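PDB 1NRF: regulatory protein BLAR1 from Bacillus licheniformis, which acts as a membrane-bound penicillin receptor whose extracellular C-terminal sensor domain, the part in this structure, probably signals to the cytoplasm once acylated by a beta-lactam. Local coordinates for residues P61-K66 with S109-W114; Y115-D120 with V144-W149; T201-I206 with R237-S242; G213-Y218 with S242-A247; D83-W88 with N99-L104. All blocks are in the same frame, centred on the assembly; numbering follows the deposited sequence.

Contact 1 (P61-K66 with S109-W114); sequences PASTYK and SSSTTW
The short 3-10 turn at Ser63 to Tyr65 comes up against the break between helix 104-110 and helix 113-123, with Ser63 and Ser111 at 6.5 Å between their CA atoms. This is the centre of the penicillin-binding active site. Ser63 and Lys66 form the SxxK motif, with Ser63 the acylated serine by similarity, and Ser111-Thr112-Thr113 lies where enzymes of this superfamily carry their second motif, SxN or, in class D beta-lactamases, SxV. Ser111 has positive phi and is the C-prime residue of a Schellman motif that ends the first helix, placing it at the break between the two. The Lys66 side chain leaves beside its own backbone N (chi1 -76°), runs extended as far as CE, and turns only at the last bond (chi4 61°). That final bend brings NZ back over its own segment to donate a 2.7 Å hydrogen bond to Ser63 OG. On the way CE lies against the backbone of Ser111, 3.7 Å from its CA. The Thr113 side chain crosses the lysine tip at about a right angle, its OG1 3.6 Å from Lys66 NZ. Ser111 OG is hydrogen-bonded to Lys200 of strand 195-205. Lys66 is an unmodified lysine here, although by similarity it is a site of carboxylation. Phe116 packs on its CE, and the indole of Trp149 lies beside NZ. The two serine hydroxyls approach without the distance of a good bond, Ser63 OG standing 3.6 Å from both Ser111 OG and Ser111 CB.

Contact 2 (Y115-D120 with V144-W149); sequences YFQKLD and VPADYW
Asp120 and Tyr148 meet with the planes of carboxylate and phenol ring 25° apart, yet the hydroxyl does not enter in the plane of the acid. Tyr148 OH donates a 2.6 Å hydrogen bond to Asp120 OD2 from above the carboxylate, 62° out of its plane. The aspartate reaches the loop because its CG sits beside the backbone N (chi1 -80°), which points the acid off helix 113-123 towards residues 144-149. A water joins the two segments: it donates to Asp120 OD2 at 2.7 Å and to Pro145 O at 2.8 Å. In the conformer described for Trp149, which was modelled in two, the same water accepts from its NE1 at 3.0 Å. There the indole turns its CD1 edge to the phenol, over the centre of the Tyr148 ring. One turn back along the helix, Gln117 CG comes to the edge of the indole, near its plane and 4.2 Å from Trp149 CZ2. The same methylene lies 3.2 Å from Ala146 O. The contact fastens the loop between helices 125-134 and 158-170 to helix 113-123 in the helical part of the penicillin-binding fold. Trp149 also packs on Lys66 and Thr113, consistent with the active-site tryptophan that class D beta-lactamases carry in the corresponding loop. Asp120 OD1 is engaged as well, by Ser69 OG of helix 66-76. With the phenol and the water at one oxygen and a serine at the other, the buried acid is probably held as a carboxylate.

Contact 3 (T201-I206 with R237-S242); sequences TGTSVI and RAAGSS
Lys200-Thr201-Gly202 corresponds to the K(T/S)G motif of the penicillin-binding fold, on the strand that borders the active site, and here Thr201, Gly202 and Thr203 rest on the first turn of helix 239-253. The closest backbones are those of two glycines, Gly202 and Gly240, with 4.8 Å between their CA atoms. Having no side chain, Gly240 can lie directly beneath the strand: its CA is 3.4 Å from Gly202 O. Thr201 adds a methyl on one flank, its CG2 standing 3.4 Å from Gly240 O. Along the strand the contact becomes polar. Gly240 N donates to Thr203 OG1 at 3.0 Å, a bent bond with 133° at the hydrogen. With chi1 at -62° the Thr203 hydroxyl oxygen lies opposite its carbonyl carbon and reaches the helix, while CG2 is left to pack 4.1 Å from Arg237 O. The N-cap position of the helix falls to Ala238, which has no hydroxyl to offer and is the centre of an inverse gamma turn. Thr203 OG1 of strand 195-205 offers an acceptor to one N-H of the first turn. The regular helix bonds begin with Ser242 N to Ala238 O, 3.2 Å. Ser204 leaves the other way from Thr203, towards Ala62 and Leu150 on the active-site side. Strand 195-205 is thus held between the turn that carries Ser63 and helix 239-253, and in the sheet it pairs with strand 211-220 through backbone bonds of Gly202 with Trp214 and of Ser204 with Ala212.

Contact 4 (G213-Y218 with S242-A247); sequences GWFIGY and SAAEIA
The Phe215 ring carries Ala244 on one face and has Ala247 at its edge. Ala244 CB stands 3.7 Å from the ring centroid and 17° off the normal, a CH-pi contact, whereas Ala247 CB lies near the ring plane, 3.6 Å from CD2. This is the helix-on-sheet layer of the penicillin-binding fold, where the C-terminal helix 239-253 covers strand 211-220. The two segments run in roughly the same direction, their axes crossing at -47° and approaching to 6.8 Å. Such a short separation is possible because the helix presents alanines and the strand begins with a glycine. Phe215 is directed to the helix with CG opposite its backbone N (chi1 -172°), which brings the ring face against Ala244 CB, while its own CB touches both Ala243 and the backbone of Ala244. Strand 225-234 also meets the helix, Ile232 touching Ala243 and Val230 touching Ala247. Trp214 leaves by the other face of the sheet, where its NE1 is hydrogen-bonded to Ala60 O and its ring meets His231 edge-to-face. At the start of the strand the helix comes down on bare backbone, Ala243 CB resting 3.8 Å from Gly213 C.

Contact 5 (D83-W88 with N99-L104); sequences DSHMTW and NQDQDL
Leu104 N, at the start of helix 104-110, is held by two oxygens. Ser84 OG accepts from it across the contact at 3.2 Å, in a nearly straight bond of 164°, and Asp103 OD2 adds a weak one from within its own segment. Ser84 OG and Asp103 OD2 are modelled improbably close, at 2.4 Å, which leaves their exact placing doubtful. Further along, Met86 and Gln102 form a single antiparallel bridge, a hydrogen-bonded pair. Met86 N reaches Gln102 O at 3.1 Å, and Gln102 N answers to Met86 O at 3.2 Å. The bridge ties two parts of the irregular loop between helices 66-76 and 104-110, at the rim of the helical part of the sensor domain. The His85 ring has Gln102 O over one face, and its NE2 lies 3.4 Å from Asp101 CB. Trp88 lays its indole flat on the peptide link of Asn99 and Gln100, with Asn99 C and Gln100 N each 3.3 Å from the ring plane. The tryptophan is turned onto the opposing backbone by chi1 75°, and its far end packs on Asn99, with CH2 3.4 Å from CB. Asn99 itself bonds through OD1 to Tyr93 N, and Trp88 also packs on Trp114 of helix 113-123.

Overall arrangement
From the N terminus, contact 1 closes the first loop, bringing the SxxK turn to the junction of helices 104-110 and 113-123. Contact 5 lies wholly within that loop and pinches its outer part, while Trp114 of contact 1 touches Gln102 and Trp88 of contact 5. Contact 2 follows in series, starting on helix 113-123 and closing at the loop whose Trp149 packs back on Thr113. Contacts 3 and 4 come last and cross: neighbouring strands 195-205 and 211-220 are met by successive turns of helix 239-253, sharing Ser242. Contact 1 touches all the others, and so joins the helical side (contacts 2 and 5) to the sheet (contacts 3 and 4).

Contact 1 (P61-K66 with S109-W114)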
# COMPACT_ATOMS: atom_id res chain seq x y z
N PRO A 61 8.19 -0.90 2.85
CA PRO A 61 6.79 -0.68 2.46
C PRO A 61 6.16 0.61 3.01
O PRO A 61 5.25 1.17 2.39
CB PRO A 61 6.09 -1.93 2.96
CG PRO A 61 6.91 -2.29 4.19
CD PRO A 61 8.32 -2.10 3.71
N ALA A 62 6.65 1.07 4.16
CA ALA A 62 6.13 2.27 4.80
C ALA A 62 4.61 2.17 5.01
O ALA A 62 4.08 1.07 5.20
CB ALA A 62 6.48 3.51 3.97
N SER A 63 3.90 3.29 4.98
CA SER A 63 2.45 3.24 5.17
C SER A 63 1.66 2.30 4.24
O SER A 63 0.49 2.07 4.49
CB SER A 63 1.84 4.63 5.08
OG SER A 63 1.93 5.31 6.31
N THR A 64 2.28 1.77 3.18
CA THR A 64 1.53 0.86 2.30
C THR A 64 1.19 -0.42 3.05
O THR A 64 0.21 -1.10 2.73
CB THR A 64 2.31 0.45 0.99
OG1 THR A 64 3.47 -0.33 1.32
CG2 THR A 64 2.72 1.68 0.21
N TYR A 65 2.00 -0.72 4.05
CA TYR A 65 1.82 -1.94 4.83
C TYR A 65 0.62 -1.91 5.80
O TYR A 65 0.17 -2.97 6.26
CB TYR A 65 3.12 -2.23 5.59
CG TYR A 65 3.05 -3.49 6.39
CD1 TYR A 65 3.09 -4.73 5.76
CD2 TYR A 65 2.83 -3.45 7.77
CE1 TYR A 65 2.89 -5.90 6.47
CE2 TYR A 65 2.64 -4.61 8.50
CZ TYR A 65 2.67 -5.83 7.84
OH TYR A 65 2.45 -6.99 8.54
N LYS A 66 0.12 -0.72 6.11
CA LYS A 66 -1.01 -0.56 7.02
C LYS A 66 -2.24 -1.40 6.61
O LYS A 66 -3.05 -1.79 7.46
CB LYS A 66 -1.41 0.91 7.11
CG LYS A 66 -0.49 1.78 7.96
CD LYS A 66 -0.97 3.23 7.88
CE LYS A 66 -0.27 4.14 8.85
NZ LYS A 66 1.18 4.22 8.61
N SER A 109 -6.75 6.90 6.18
CA SER A 109 -6.78 8.11 5.34
C SER A 109 -5.65 9.03 5.73
O SER A 109 -4.99 9.62 4.88
CB SER A 109 -8.09 8.87 5.52
OG SER A 109 -9.20 8.00 5.49
N SER A 110 -5.42 9.14 7.03
CA SER A 110 -4.41 10.03 7.54
C SER A 110 -3.05 9.38 7.79
O SER A 110 -2.07 10.06 8.11
CB SER A 110 -4.94 10.68 8.81
OG SER A 110 -6.16 11.36 8.52
N SER A 111 -2.98 8.06 7.63
CA SER A 111 -1.73 7.36 7.87
C SER A 111 -1.26 7.68 9.29
O SER A 111 -0.07 7.90 9.53
CB SER A 111 -0.65 7.79 6.87
OG SER A 111 -0.94 7.34 5.57
N THR A 112 -2.21 7.75 10.22
CA THR A 112 -1.89 8.02 11.61
C THR A 112 -1.13 6.80 12.07
O THR A 112 -1.71 5.80 12.47
CB THR A 112 -3.16 8.20 12.46
OG1 THR A 112 -3.87 9.36 11.99
CG2 THR A 112 -2.80 8.38 13.92
N THR A 113 0.19 6.90 11.99
CA THR A 113 1.09 5.83 12.34
C THR A 113 0.93 5.25 13.73
O THR A 113 0.92 4.03 13.88
CB THR A 113 2.55 6.27 12.15
OG1 THR A 113 2.76 6.60 10.77
CG2 THR A 113 3.51 5.16 12.54
N TRP A 114 0.79 6.10 14.75
CA TRP A 114 0.66 5.59 16.12
C TRP A 114 -0.48 4.60 16.30
O TRP A 114 -0.38 3.68 17.11
CB TRP A 114 0.54 6.74 17.14
CG TRP A 114 -0.72 7.59 17.08
CD1 TRP A 114 -0.82 8.86 16.58
CD2 TRP A 114 -2.00 7.27 17.63
NE1 TRP A 114 -2.08 9.35 16.79
CE2 TRP A 114 -2.83 8.40 17.43
CE3 TRP A 114 -2.54 6.15 18.27
CZ2 TRP A 114 -4.17 8.44 17.86
CZ3 TRP A 114 -3.87 6.18 18.69
CH2 TRP A 114 -4.67 7.32 18.49

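Contact 2 (Y115-D120 with V144-W149)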
# COMPACT_ATOMS: atom_id res chain seq x y z
N TYR A 115 -1.55 4.78 15.53
CA TYR A 115 -2.71 3.89 15.63
C TYR A 115 -2.38 2.44 15.30
O TYR A 115 -2.72 1.52 16.05
CB TYR A 115 -3.82 4.38 14.69
CG TYR A 115 -5.07 3.54 14.72
CD1 TYR A 115 -5.13 2.31 14.07
CD2 TYR A 115 -6.21 3.98 15.41
CE1 TYR A 115 -6.28 1.54 14.12
CE2 TYR A 115 -7.36 3.22 15.46
CZ TYR A 115 -7.39 2.00 14.82
OH TYR A 115 -8.54 1.24 14.87
N PHE A 116 -1.72 2.22 14.16
CA PHE A 116 -1.35 0.88 13.75
C PHE A 116 -0.19 0.35 14.57
O PHE A 116 -0.09 -0.86 14.82
CB PHE A 116 -1.03 0.85 12.25
CG PHE A 116 -2.20 1.25 11.38
CD1 PHE A 116 -2.47 2.60 11.13
CD2 PHE A 116 -3.08 0.29 10.90
CE1 PHE A 116 -3.62 2.98 10.43
CE2 PHE A 116 -4.23 0.65 10.20
CZ PHE A 116 -4.50 2.00 9.96
N GLN A 117 0.68 1.25 15.02
CA GLN A 117 1.82 0.87 15.84
C GLN A 117 1.34 0.27 17.16
O GLN A 117 1.78 -0.81 17.56
CB GLN A 117 2.69 2.10 16.12
CG GLN A 117 4.05 2.07 15.46
CD GLN A 117 4.77 3.40 15.55
OE1 GLN A 117 5.98 3.48 15.36
NE2 GLN A 117 4.02 4.46 15.83
N LYS A 118 0.44 0.97 17.84
CA LYS A 118 -0.08 0.47 19.10
C LYS A 118 -0.94 -0.75 18.82
O LYS A 118 -1.29 -1.50 19.73
CB LYS A 118 -0.88 1.56 19.82
CG LYS A 118 -0.05 2.83 20.13
CD LYS A 118 -0.54 3.61 21.36
CE LYS A 118 -1.93 4.24 21.18
NZ LYS A 118 -2.35 5.06 22.36
N LEU A 119 -1.25 -0.96 17.55
CA LEU A 119 -2.06 -2.09 17.11
C LEU A 119 -1.12 -3.28 16.92
O LEU A 119 -1.46 -4.41 17.27
CB LEU A 119 -2.75 -1.74 15.79
CG LEU A 119 -4.21 -2.14 15.54
CD1 LEU A 119 -5.08 -1.75 16.72
CD2 LEU A 119 -4.70 -1.45 14.27
N ASP A 120 0.07 -3.01 16.39
CA ASP A 120 1.08 -4.03 16.15
C ASP A 120 1.71 -4.51 17.45
O ASP A 120 2.12 -5.67 17.57
CB ASP A 120 2.18 -3.49 15.22
CG ASP A 120 1.79 -3.52 13.73
OD1 ASP A 120 0.61 -3.80 13.43
OD2 ASP A 120 2.66 -3.25 12.88
N VAL A 144 11.74 -4.53 14.99
CA VAL A 144 10.97 -4.36 16.21
C VAL A 144 9.54 -3.97 15.82
O VAL A 144 9.32 -3.25 14.83
CB VAL A 144 11.60 -3.27 17.13
CG1 VAL A 144 13.03 -3.67 17.48
CG2 VAL A 144 11.57 -1.91 16.44
N PRO A 145 8.55 -4.45 16.57
CA PRO A 145 7.14 -4.17 16.30
C PRO A 145 6.80 -2.74 15.94
O PRO A 145 5.89 -2.49 15.15
CB PRO A 145 6.43 -4.65 17.57
CG PRO A 145 7.52 -4.75 18.60
CD PRO A 145 8.70 -5.22 17.82
N ALA A 146 7.53 -1.79 16.51
CA ALA A 146 7.26 -0.39 16.28
C ALA A 146 7.60 0.15 14.89
O ALA A 146 6.94 1.08 14.42
CB ALA A 146 7.96 0.45 17.34
N ASP A 147 8.60 -0.41 14.22
CA ASP A 147 8.97 0.14 12.91
C ASP A 147 9.50 -0.78 11.81
O ASP A 147 10.09 -0.29 10.85
CB ASP A 147 9.97 1.29 13.12
CG ASP A 147 10.63 1.26 14.49
OD1 ASP A 147 9.94 1.51 15.50
OD2 ASP A 147 11.85 0.97 14.57
N TYR A 148 9.29 -2.08 11.93
CA TYR A 148 9.78 -3.04 10.93
C TYR A 148 9.38 -2.70 9.51
O TYR A 148 10.08 -3.04 8.56
CB TYR A 148 9.29 -4.46 11.25
CG TYR A 148 7.79 -4.63 11.35
CD1 TYR A 148 7.09 -4.27 12.50
CD2 TYR A 148 7.06 -5.20 10.30
CE1 TYR A 148 5.72 -4.48 12.62
CE2 TYR A 148 5.69 -5.41 10.40
CZ TYR A 148 5.02 -5.05 11.56
OH TYR A 148 3.66 -5.26 11.66
N TRP A 149 8.24 -2.03 9.37
CA TRP A 149 7.69 -1.65 8.08
C TRP A 149 8.12 -0.26 7.64
O TRP A 149 7.64 0.27 6.63
CB TRP A 149 6.16 -1.72 8.14
CG TRP A 149 5.62 -1.06 9.35
CD1 TRP A 149 5.52 -1.59 10.60
CD2 TRP A 149 5.18 0.29 9.45
NE1 TRP A 149 5.05 -0.65 11.48
CE2 TRP A 149 4.83 0.52 10.80
CE3 TRP A 149 5.04 1.35 8.53
CZ2 TRP A 149 4.35 1.75 11.26
CZ3 TRP A 149 4.57 2.57 8.98
CH2 TRP A 149 4.23 2.76 10.34
O HOH W 1 3.67 -1.08 14.09

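Contact 3 (T201-I206 with R237-S242)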
# COMPACT_ATOMS: atom_id res chain seq x y z
N THR A 201 -1.05 5.42 0.17
CA THR A 201 0.26 6.06 -0.00
C THR A 201 1.28 5.62 1.02
O THR A 201 0.94 5.09 2.08
CB THR A 201 0.17 7.59 0.13
OG1 THR A 201 -0.33 7.92 1.43
CG2 THR A 201 -0.71 8.18 -0.94
N GLY A 202 2.54 5.89 0.71
CA GLY A 202 3.63 5.57 1.60
C GLY A 202 4.77 6.54 1.38
O GLY A 202 5.09 6.87 0.23
N THR A 203 5.36 7.03 2.46
CA THR A 203 6.48 7.95 2.37
C THR A 203 7.61 7.53 3.30
O THR A 203 7.37 7.11 4.43
CB THR A 203 6.08 9.39 2.75
OG1 THR A 203 5.08 9.87 1.84
CG2 THR A 203 7.29 10.32 2.69
N SER A 204 8.84 7.64 2.80
CA SER A 204 10.04 7.29 3.56
C SER A 204 11.17 8.24 3.23
O SER A 204 11.28 8.72 2.10
CB SER A 204 10.48 5.86 3.24
OG SER A 204 9.92 4.93 4.15
N VAL A 205 12.02 8.51 4.22
CA VAL A 205 13.17 9.40 4.03
C VAL A 205 14.43 8.60 3.71
O VAL A 205 14.42 7.37 3.75
CB VAL A 205 13.43 10.26 5.29
CG1 VAL A 205 14.68 11.10 5.10
CG2 VAL A 205 12.23 11.16 5.57
N ILE A 206 14.97 8.64 2.72
CA ILE A 206 16.09 7.77 2.38
C ILE A 206 17.47 8.37 2.68
O ILE A 206 18.47 7.65 2.62
CB ILE A 206 16.01 7.33 0.89
CG1 ILE A 206 16.13 8.53 -0.04
CG2 ILE A 206 14.67 6.65 0.62
CD1 ILE A 206 16.03 8.16 -1.50
N ARG A 237 9.29 16.33 -0.99
CA ARG A 237 9.08 16.06 0.43
C ARG A 237 7.93 15.07 0.64
O ARG A 237 8.06 14.09 1.38
CB ARG A 237 8.78 17.36 1.18
CG ARG A 237 9.99 18.24 1.45
CD ARG A 237 10.76 17.75 2.66
NE ARG A 237 11.74 18.72 3.15
CZ ARG A 237 12.20 18.75 4.40
NH1 ARG A 237 11.77 17.87 5.29
NH2 ARG A 237 13.09 19.68 4.76
N ALA A 238 6.80 15.32 -0.02
CA ALA A 238 5.65 14.45 0.10
C ALA A 238 5.67 13.45 -1.05
O ALA A 238 4.90 13.55 -2.00
CB ALA A 238 4.37 15.27 0.08
N ALA A 239 6.57 12.48 -0.95
CA ALA A 239 6.74 11.46 -1.96
C ALA A 239 5.48 10.62 -2.15
O ALA A 239 5.16 10.22 -3.26
CB ALA A 239 7.92 10.59 -1.62
N GLY A 240 4.77 10.35 -1.06
CA GLY A 240 3.56 9.55 -1.16
C GLY A 240 2.51 10.19 -2.06
O GLY A 240 1.84 9.51 -2.83
N SER A 241 2.37 11.51 -1.96
CA SER A 241 1.40 12.24 -2.76
C SER A 241 1.85 12.28 -4.22
O SER A 241 1.05 12.06 -5.13
CB SER A 241 1.25 13.67 -2.24
OG SER A 241 0.76 13.69 -0.91
N SER A 242 3.12 12.56 -4.43
CA SER A 242 3.66 12.63 -5.77
C SER A 242 3.56 11.29 -6.49
O SER A 242 3.30 11.25 -7.70
CB SER A 242 5.11 13.10 -5.73
OG SER A 242 5.17 14.43 -5.23

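Contact 4 (G213-Y218 with S242-A247)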
# COMPACT_ATOMS: atom_id res chain seq x y z
N GLY A 213 8.57 7.36 -2.23
CA GLY A 213 7.12 7.35 -2.16
C GLY A 213 6.47 6.13 -2.78
O GLY A 213 6.94 5.59 -3.78
N TRP A 214 5.36 5.70 -2.17
CA TRP A 214 4.60 4.54 -2.62
C TRP A 214 3.13 4.88 -2.84
O TRP A 214 2.55 5.69 -2.13
CB TRP A 214 4.58 3.43 -1.57
CG TRP A 214 5.71 2.47 -1.47
CD1 TRP A 214 6.60 2.37 -0.44
CD2 TRP A 214 5.93 1.31 -2.30
NE1 TRP A 214 7.34 1.22 -0.56
CE2 TRP A 214 6.96 0.55 -1.68
CE3 TRP A 214 5.36 0.84 -3.49
CZ2 TRP A 214 7.43 -0.67 -2.22
CZ3 TRP A 214 5.83 -0.36 -4.03
CH2 TRP A 214 6.85 -1.10 -3.39
N PHE A 215 2.54 4.22 -3.82
CA PHE A 215 1.12 4.34 -4.07
C PHE A 215 0.70 3.06 -4.76
O PHE A 215 1.00 2.83 -5.93
CB PHE A 215 0.74 5.56 -4.91
CG PHE A 215 -0.75 5.75 -4.99
CD1 PHE A 215 -1.50 5.86 -3.83
CD2 PHE A 215 -1.41 5.70 -6.21
CE1 PHE A 215 -2.89 5.91 -3.87
CE2 PHE A 215 -2.80 5.75 -6.28
CZ PHE A 215 -3.55 5.85 -5.10
N ILE A 216 0.03 2.21 -3.99
CA ILE A 216 -0.43 0.92 -4.47
C ILE A 216 -1.94 0.87 -4.33
O ILE A 216 -2.52 1.67 -3.61
CB ILE A 216 0.20 -0.24 -3.65
CG1 ILE A 216 -0.40 -0.29 -2.23
CG2 ILE A 216 1.70 -0.06 -3.58
CD1 ILE A 216 0.14 -1.42 -1.38
N GLY A 217 -2.56 -0.08 -5.02
CA GLY A 217 -4.00 -0.21 -4.94
C GLY A 217 -4.56 -0.86 -6.19
O GLY A 217 -3.85 -1.53 -6.93
N TYR A 218 -5.85 -0.66 -6.43
CA TYR A 218 -6.46 -1.25 -7.60
C TYR A 218 -7.68 -0.46 -8.08
O TYR A 218 -8.20 0.42 -7.39
CB TYR A 218 -6.83 -2.71 -7.30
CG TYR A 218 -7.49 -2.89 -5.96
CD1 TYR A 218 -8.86 -2.71 -5.80
CD2 TYR A 218 -6.72 -3.17 -4.82
CE1 TYR A 218 -9.45 -2.80 -4.54
CE2 TYR A 218 -7.30 -3.26 -3.56
CZ TYR A 218 -8.67 -3.07 -3.43
OH TYR A 218 -9.25 -3.13 -2.19
N SER A 242 3.12 12.56 -4.43
CA SER A 242 3.66 12.63 -5.77
C SER A 242 3.56 11.29 -6.49
O SER A 242 3.30 11.25 -7.70
CB SER A 242 5.11 13.10 -5.73
OG SER A 242 5.17 14.43 -5.23
N ALA A 243 3.78 10.20 -5.77
CA ALA A 243 3.69 8.87 -6.36
C ALA A 243 2.23 8.56 -6.72
O ALA A 243 1.96 7.90 -7.72
CB ALA A 243 4.23 7.81 -5.40
N ALA A 244 1.30 9.05 -5.92
CA ALA A 244 -0.11 8.83 -6.19
C ALA A 244 -0.46 9.59 -7.46
O ALA A 244 -1.08 9.04 -8.39
CB ALA A 244 -0.96 9.31 -5.04
N GLU A 245 -0.06 10.86 -7.51
CA GLU A 245 -0.31 11.70 -8.67
C GLU A 245 0.26 11.07 -9.93
O GLU A 245 -0.39 11.06 -10.97
CB GLU A 245 0.28 13.10 -8.46
CG GLU A 245 -0.51 13.96 -7.48
CD GLU A 245 -0.65 15.41 -7.95
OE1 GLU A 245 -1.12 15.62 -9.09
OE2 GLU A 245 -0.31 16.34 -7.17
N ILE A 246 1.48 10.53 -9.85
CA ILE A 246 2.11 9.89 -10.99
C ILE A 246 1.28 8.68 -11.44
O ILE A 246 0.89 8.58 -12.61
CB ILE A 246 3.53 9.41 -10.64
CG1 ILE A 246 4.43 10.62 -10.40
CG2 ILE A 246 4.07 8.54 -11.76
CD1 ILE A 246 5.83 10.28 -9.89
N ALA A 247 1.01 7.76 -10.52
CA ALA A 247 0.22 6.57 -10.84
C ALA A 247 -1.10 6.97 -11.49
O ALA A 247 -1.53 6.35 -12.45
CB ALA A 247 -0.06 5.77 -9.57

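Contact 5 (D83-W88 with N99-L104)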
# COMPACT_ATOMS: atom_id res chain seq x y z
N ASP A 83 -16.22 -1.45 16.49
CA ASP A 83 -15.39 -0.74 17.46
C ASP A 83 -13.90 -0.79 17.11
O ASP A 83 -13.24 -1.81 17.27
CB ASP A 83 -15.60 -1.30 18.87
CG ASP A 83 -14.86 -0.51 19.94
OD1 ASP A 83 -14.85 -0.96 21.11
OD2 ASP A 83 -14.28 0.56 19.62
N SER A 84 -13.38 0.33 16.62
CA SER A 84 -11.98 0.41 16.26
C SER A 84 -11.43 1.73 16.79
O SER A 84 -10.30 2.11 16.49
CB SER A 84 -11.79 0.35 14.74
OG SER A 84 -12.36 1.48 14.11
N HIS A 85 -12.26 2.42 17.58
CA HIS A 85 -11.88 3.70 18.16
C HIS A 85 -10.68 3.54 19.08
O HIS A 85 -10.54 2.53 19.76
CB HIS A 85 -13.05 4.32 18.93
CG HIS A 85 -12.76 5.68 19.47
ND1 HIS A 85 -12.09 5.89 20.65
CD2 HIS A 85 -13.00 6.91 18.95
CE1 HIS A 85 -11.91 7.18 20.84
NE2 HIS A 85 -12.46 7.83 19.82
N MET A 86 -9.82 4.55 19.10
CA MET A 86 -8.61 4.51 19.92
C MET A 86 -8.24 5.93 20.34
O MET A 86 -7.72 6.72 19.54
CB MET A 86 -7.48 3.87 19.09
CG MET A 86 -6.24 3.48 19.86
SD MET A 86 -4.96 2.74 18.80
CE MET A 86 -5.69 1.17 18.39
N THR A 87 -8.52 6.28 21.60
CA THR A 87 -8.19 7.61 22.10
C THR A 87 -6.69 7.84 22.04
O THR A 87 -5.89 6.92 22.23
CB THR A 87 -8.66 7.80 23.57
OG1 THR A 87 -10.09 7.69 23.64
CG2 THR A 87 -8.24 9.17 24.11
N TRP A 88 -6.29 9.08 21.77
CA TRP A 88 -4.88 9.38 21.67
C TRP A 88 -4.28 9.96 22.96
O TRP A 88 -4.89 10.80 23.63
CB TRP A 88 -4.62 10.32 20.48
CG TRP A 88 -5.02 11.72 20.71
CD1 TRP A 88 -6.27 12.18 20.98
CD2 TRP A 88 -4.17 12.87 20.68
NE1 TRP A 88 -6.25 13.55 21.12
CE2 TRP A 88 -4.97 14.00 20.94
CE3 TRP A 88 -2.80 13.05 20.45
CZ2 TRP A 88 -4.45 15.29 20.99
CZ3 TRP A 88 -2.28 14.34 20.50
CH2 TRP A 88 -3.11 15.44 20.77
N ASN A 99 -2.88 13.97 15.96
CA ASN A 99 -3.22 14.54 17.27
C ASN A 99 -4.71 14.64 17.60
O ASN A 99 -5.22 15.73 17.89
CB ASN A 99 -2.57 15.92 17.40
CG ASN A 99 -1.08 15.88 17.11
OD1 ASN A 99 -0.33 15.16 17.76
ND2 ASN A 99 -0.64 16.67 16.14
N GLN A 100 -5.39 13.50 17.58
CA GLN A 100 -6.81 13.43 17.89
C GLN A 100 -7.28 11.98 17.91
O GLN A 100 -6.58 11.09 17.44
CB GLN A 100 -7.62 14.22 16.86
CG GLN A 100 -7.14 14.05 15.43
CD GLN A 100 -7.79 15.04 14.48
OE1 GLN A 100 -8.98 14.93 14.18
NE2 GLN A 100 -7.01 16.02 14.02
N ASP A 101 -8.46 11.75 18.48
CA ASP A 101 -8.99 10.39 18.55
C ASP A 101 -9.07 9.78 17.16
O ASP A 101 -9.67 10.33 16.24
CB ASP A 101 -10.37 10.39 19.23
CG ASP A 101 -10.29 10.73 20.71
OD1 ASP A 101 -9.42 10.15 21.41
OD2 ASP A 101 -11.10 11.56 21.19
N GLN A 102 -8.44 8.62 17.01
CA GLN A 102 -8.41 7.96 15.72
C GLN A 102 -9.41 6.84 15.57
O GLN A 102 -10.00 6.36 16.54
CB GLN A 102 -7.00 7.44 15.42
CG GLN A 102 -5.97 8.54 15.24
CD GLN A 102 -6.21 9.37 14.00
OE1 GLN A 102 -5.69 10.48 13.87
NE2 GLN A 102 -6.97 8.83 13.06
N ASP A 103 -9.57 6.42 14.33
CA ASP A 103 -10.47 5.35 13.96
C ASP A 103 -9.69 4.53 12.93
O ASP A 103 -8.73 5.03 12.36
CB ASP A 103 -11.71 5.96 13.31
CG ASP A 103 -12.85 4.99 13.21
OD1 ASP A 103 -13.91 5.39 12.69
OD2 ASP A 103 -12.68 3.84 13.66
N LEU A 104 -10.07 3.27 12.71
CA LEU A 104 -9.38 2.47 11.70
C LEU A 104 -9.45 3.24 10.39
O LEU A 104 -8.44 3.44 9.72
CB LEU A 104 -10.04 1.10 11.52
CG LEU A 104 -9.59 0.30 10.29
CD1 LEU A 104 -8.14 -0.15 10.45
CD2 LEU A 104 -10.51 -0.90 10.11